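Local coordinates for intracellular serine protease (Bacillus licheniformis, PDB 4ZOQ), which probably acts as a subtilisin-like serine endopeptidase that cuts peptide bonds of lanthipeptide precursors at a specific sequence, at residues Ala154-Ala159 with Leu196-Ser201. Numbering follows the deposited sequence.
Sequences AYQRAA and LKHVVS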
ATOM      1  N   ALA B 154     -17.369  -5.141   4.498  1.00 39.52           N
ATOM      2  CA  ALA B 154     -16.862  -5.815   3.313  1.00 39.28           C
ATOM      3  C   ALA B 154     -15.354  -5.802   3.322  1.00 38.35           C
ATOM      4  O   ALA B 154     -14.680  -6.805   3.050  1.00 34.67           O
ATOM      5  CB  ALA B 154     -17.383  -5.123   2.040  1.00 35.25           C
ATOM      6  N   TYR B 155     -14.836  -4.632   3.681  1.00 42.12           N
ATOM      7  CA  TYR B 155     -13.424  -4.350   3.568  1.00 36.30           C
ATOM      8  C   TYR B 155     -12.694  -5.201   4.607  1.00 37.22           C
ATOM      9  O   TYR B 155     -11.589  -5.713   4.369  1.00 36.01           O
ATOM     10  CB  TYR B 155     -13.180  -2.884   3.840  1.00 34.72           C
ATOM     11  CG  TYR B 155     -12.184  -2.280   2.954  1.00 34.78           C
ATOM     12  CD1 TYR B 155     -12.366  -0.990   2.474  1.00 32.65           C
ATOM     13  CD2 TYR B 155     -11.131  -3.038   2.467  1.00 39.89           C
ATOM     14  CE1 TYR B 155     -11.452  -0.424   1.628  1.00 36.11           C
ATOM     15  CE2 TYR B 155     -10.217  -2.492   1.616  1.00 35.64           C
ATOM     16  CZ  TYR B 155     -10.390  -1.179   1.199  1.00 40.07           C
ATOM     17  OH  TYR B 155      -9.509  -0.580   0.332  1.00 51.23           O
ATOM     18  N   GLN B 156     -13.364  -5.391   5.739  1.00 33.03           N
ATOM     19  CA  GLN B 156     -12.829  -6.187   6.828  1.00 36.61           C
ATOM     20  C   GLN B 156     -12.752  -7.666   6.431  1.00 35.34           C
ATOM     21  O   GLN B 156     -11.853  -8.392   6.866  1.00 36.98           O
ATOM     22  CB  GLN B 156     -13.683  -5.984   8.090  1.00 32.77           C
ATOM     23  CG  GLN B 156     -13.120  -6.594   9.344  1.00 31.82           C
ATOM     24  CD  GLN B 156     -11.721  -6.057   9.694  1.00 36.73           C
ATOM     25  OE1 GLN B 156     -11.559  -4.898  10.104  1.00 35.91           O
ATOM     26  NE2 GLN B 156     -10.712  -6.905   9.534  1.00 36.91           N
ATOM     27  N   ARG B 157     -13.660  -8.106   5.567  1.00 35.77           N
ATOM     28  CA  ARG B 157     -13.645  -9.502   5.157  1.00 35.29           C
ATOM     29  C   ARG B 157     -12.464  -9.758   4.253  1.00 33.53           C
ATOM     30  O   ARG B 157     -11.801 -10.780   4.376  1.00 36.09           O
ATOM     31  CB  ARG B 157     -14.936  -9.860   4.423  1.00 36.47           C
ATOM     32  CG  ARG B 157     -16.158 -10.010   5.285  1.00 37.71           C
ATOM     33  CD  ARG B 157     -17.342 -10.440   4.424  1.00 41.08           C
ATOM     34  NE  ARG B 157     -18.578 -10.522   5.190  1.00 48.04           N
ATOM     35  CZ  ARG B 157     -19.750 -10.907   4.690  1.00 49.58           C
ATOM     36  NH1 ARG B 157     -19.863 -11.215   3.405  1.00 44.99           N
ATOM     37  NH2 ARG B 157     -20.816 -10.969   5.480  1.00 48.79           N
ATOM     38  N   ALA B 158     -12.152  -8.789   3.401  1.00 34.51           N
ATOM     39  CA  ALA B 158     -10.965  -8.862   2.561  1.00 33.84           C
ATOM     40  C   ALA B 158      -9.707  -8.971   3.417  1.00 36.76           C
ATOM     41  O   ALA B 158      -8.822  -9.806   3.157  1.00 36.09           O
ATOM     42  CB  ALA B 158     -10.886  -7.646   1.649  1.00 30.57           C
ATOM     43  N   ALA B 159      -9.653  -8.163   4.468  1.00 32.80           N
ATOM     44  CA  ALA B 159      -8.502  -8.166   5.350  1.00 35.33           C
ATOM     45  C   ALA B 159      -8.401  -9.486   6.095  1.00 38.88           C
ATOM     46  O   ALA B 159      -7.298 -10.034   6.288  1.00 38.19           O
ATOM     47  CB  ALA B 159      -8.574  -6.993   6.330  1.00 38.91           C
ATOM     48  N   LEU B 196      -8.549  -0.932   9.447  1.00 32.55           N
ATOM     49  CA  LEU B 196      -9.027  -2.310   9.579  1.00 30.72           C
ATOM     50  C   LEU B 196      -8.139  -3.218  10.407  1.00 32.62           C
ATOM     51  O   LEU B 196      -6.919  -3.099  10.385  1.00 35.29           O
ATOM     52  CB  LEU B 196      -9.188  -2.953   8.195  1.00 31.94           C
ATOM     53  CG  LEU B 196     -10.141  -2.353   7.166  1.00 33.47           C
ATOM     54  CD1 LEU B 196      -9.903  -3.041   5.817  1.00 32.27           C
ATOM     55  CD2 LEU B 196     -11.590  -2.513   7.618  1.00 31.70           C
ATOM     56  N   LYS B 197      -8.751  -4.178  11.075  1.00 29.05           N
ATOM     57  CA  LYS B 197      -7.989  -5.217  11.721  1.00 32.63           C
ATOM     58  C   LYS B 197      -7.257  -6.057  10.648  1.00 34.97           C
ATOM     59  O   LYS B 197      -7.753  -6.212   9.515  1.00 34.80           O
ATOM     60  CB  LYS B 197      -8.915  -6.076  12.574  1.00 35.62           C
ATOM     61  CG  LYS B 197      -8.211  -6.925  13.600  1.00 40.11           C
ATOM     62  CD  LYS B 197      -9.224  -7.807  14.340  1.00 46.90           C
ATOM     63  CE  LYS B 197      -8.636  -8.395  15.609  1.00 43.07           C
ATOM     64  NZ  LYS B 197      -7.599  -9.389  15.274  1.00 45.60           N
ATOM     65  N   HIS B 198      -6.051  -6.520  10.998  1.00 34.51           N
ATOM     66  CA  HIS B 198      -5.146  -7.266  10.116  1.00 33.41           C
ATOM     67  C   HIS B 198      -4.537  -6.386   8.990  1.00 33.79           C
ATOM     68  O   HIS B 198      -3.840  -6.869   8.103  1.00 33.67           O
ATOM     69  CB  HIS B 198      -5.847  -8.481   9.521  1.00 35.50           C
ATOM     70  CG  HIS B 198      -6.496  -9.359  10.540  1.00 39.13           C
ATOM     71  ND1 HIS B 198      -5.781 -10.034  11.508  1.00 43.49           N
ATOM     72  CD2 HIS B 198      -7.796  -9.690  10.732  1.00 38.34           C
ATOM     73  CE1 HIS B 198      -6.614 -10.727  12.264  1.00 38.32           C
ATOM     74  NE2 HIS B 198      -7.842 -10.541  11.811  1.00 37.51           N
ATOM     75  N   VAL B 199      -4.808  -5.092   9.014  1.00 31.68           N
ATOM     76  CA  VAL B 199      -4.098  -4.176   8.142  1.00 32.34           C
ATOM     77  C   VAL B 199      -3.103  -3.343   8.989  1.00 36.15           C
ATOM     78  O   VAL B 199      -3.469  -2.789  10.028  1.00 34.26           O
ATOM     79  CB  VAL B 199      -5.063  -3.250   7.388  1.00 31.61           C
ATOM     80  CG1 VAL B 199      -4.292  -2.196   6.641  1.00 30.40           C
ATOM     81  CG2 VAL B 199      -5.992  -4.062   6.452  1.00 32.04           C
ATOM     82  N   VAL B 200      -1.842  -3.310   8.568  1.00 32.39           N
ATOM     83  CA  VAL B 200      -0.793  -2.582   9.283  1.00 30.37           C
ATOM     84  C   VAL B 200      -0.731  -1.122   8.817  1.00 32.21           C
ATOM     85  O   VAL B 200      -0.262  -0.827   7.706  1.00 31.27           O
ATOM     86  CB  VAL B 200       0.569  -3.247   9.057  1.00 30.93           C
ATOM     87  CG1 VAL B 200       1.672  -2.516   9.825  1.00 31.74           C
ATOM     88  CG2 VAL B 200       0.515  -4.737   9.455  1.00 31.67           C
ATOM     89  N   SER B 201      -1.175  -0.199   9.664  1.00 29.35           N
ATOM     90  CA  SER B 201      -1.210   1.209   9.281  1.00 29.01           C
ATOM     91  C   SER B 201       0.164   1.895   9.494  1.00 32.91           C
ATOM     92  O   SER B 201       0.723   1.836  10.583  1.00 30.70           O
ATOM     93  CB  SER B 201      -2.296   1.921  10.071  1.00 27.43           C
ATOM     94  OG  SER B 201      -2.407   3.255   9.659  1.00 33.85           O
TER
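A type II beta turn, Leu196 to Val199, leads into strand 200-205 of the central sheet and is gripped on its Lys197 residue by Gln156 of helix 146-164. The side-chain amide of Gln156 pairs with both backbone polar groups of Lys197: Gln156 OE1 accepts a hydrogen bond from Lys197 N (3.1 Å), in the plane of the Gln156 carbonyl and on a lone pair, while Gln156 NE2 gives a straighter bond (160°) to Lys197 O at 3.0 Å. That oxygen lies close to the amide plane of Gln156, although NE2 sits above the plane of the Lys197 carbonyl, about 41° out of it and not on a lone pair. CG anti to the backbone N (chi1 -171°) and a bend at chi2 bring the amide to the turn, and Asn160 OD1, one helical turn on, takes a further hydrogen bond from NE2; these three bonds together probably hold the amide in this orientation. In this subtilase fold the strand after the turn runs parallel to its neighbours 168-172 and 221-226, and the helix packs against the sheet. Replacing Gln156 by an alanine is likely to leave the N-H and carbonyl of Lys197 without these mates and the turn less firmly tied to the helix. Deeper in, the side chain of Leu196 crosses that of Tyr155 at about a right angle, Leu196 CD1 lying 3.6 Å from Tyr155 CD2, and Leu196 CD2 sits 3.4 Å from Gln156 OE1. Ala159 CB points at the turn, 3.4 Å from Lys197 O and 3.9 Å from Val199 CG2. Ile119, Met120 and Met123 of helix 116-128 also touch the Tyr155 side chain.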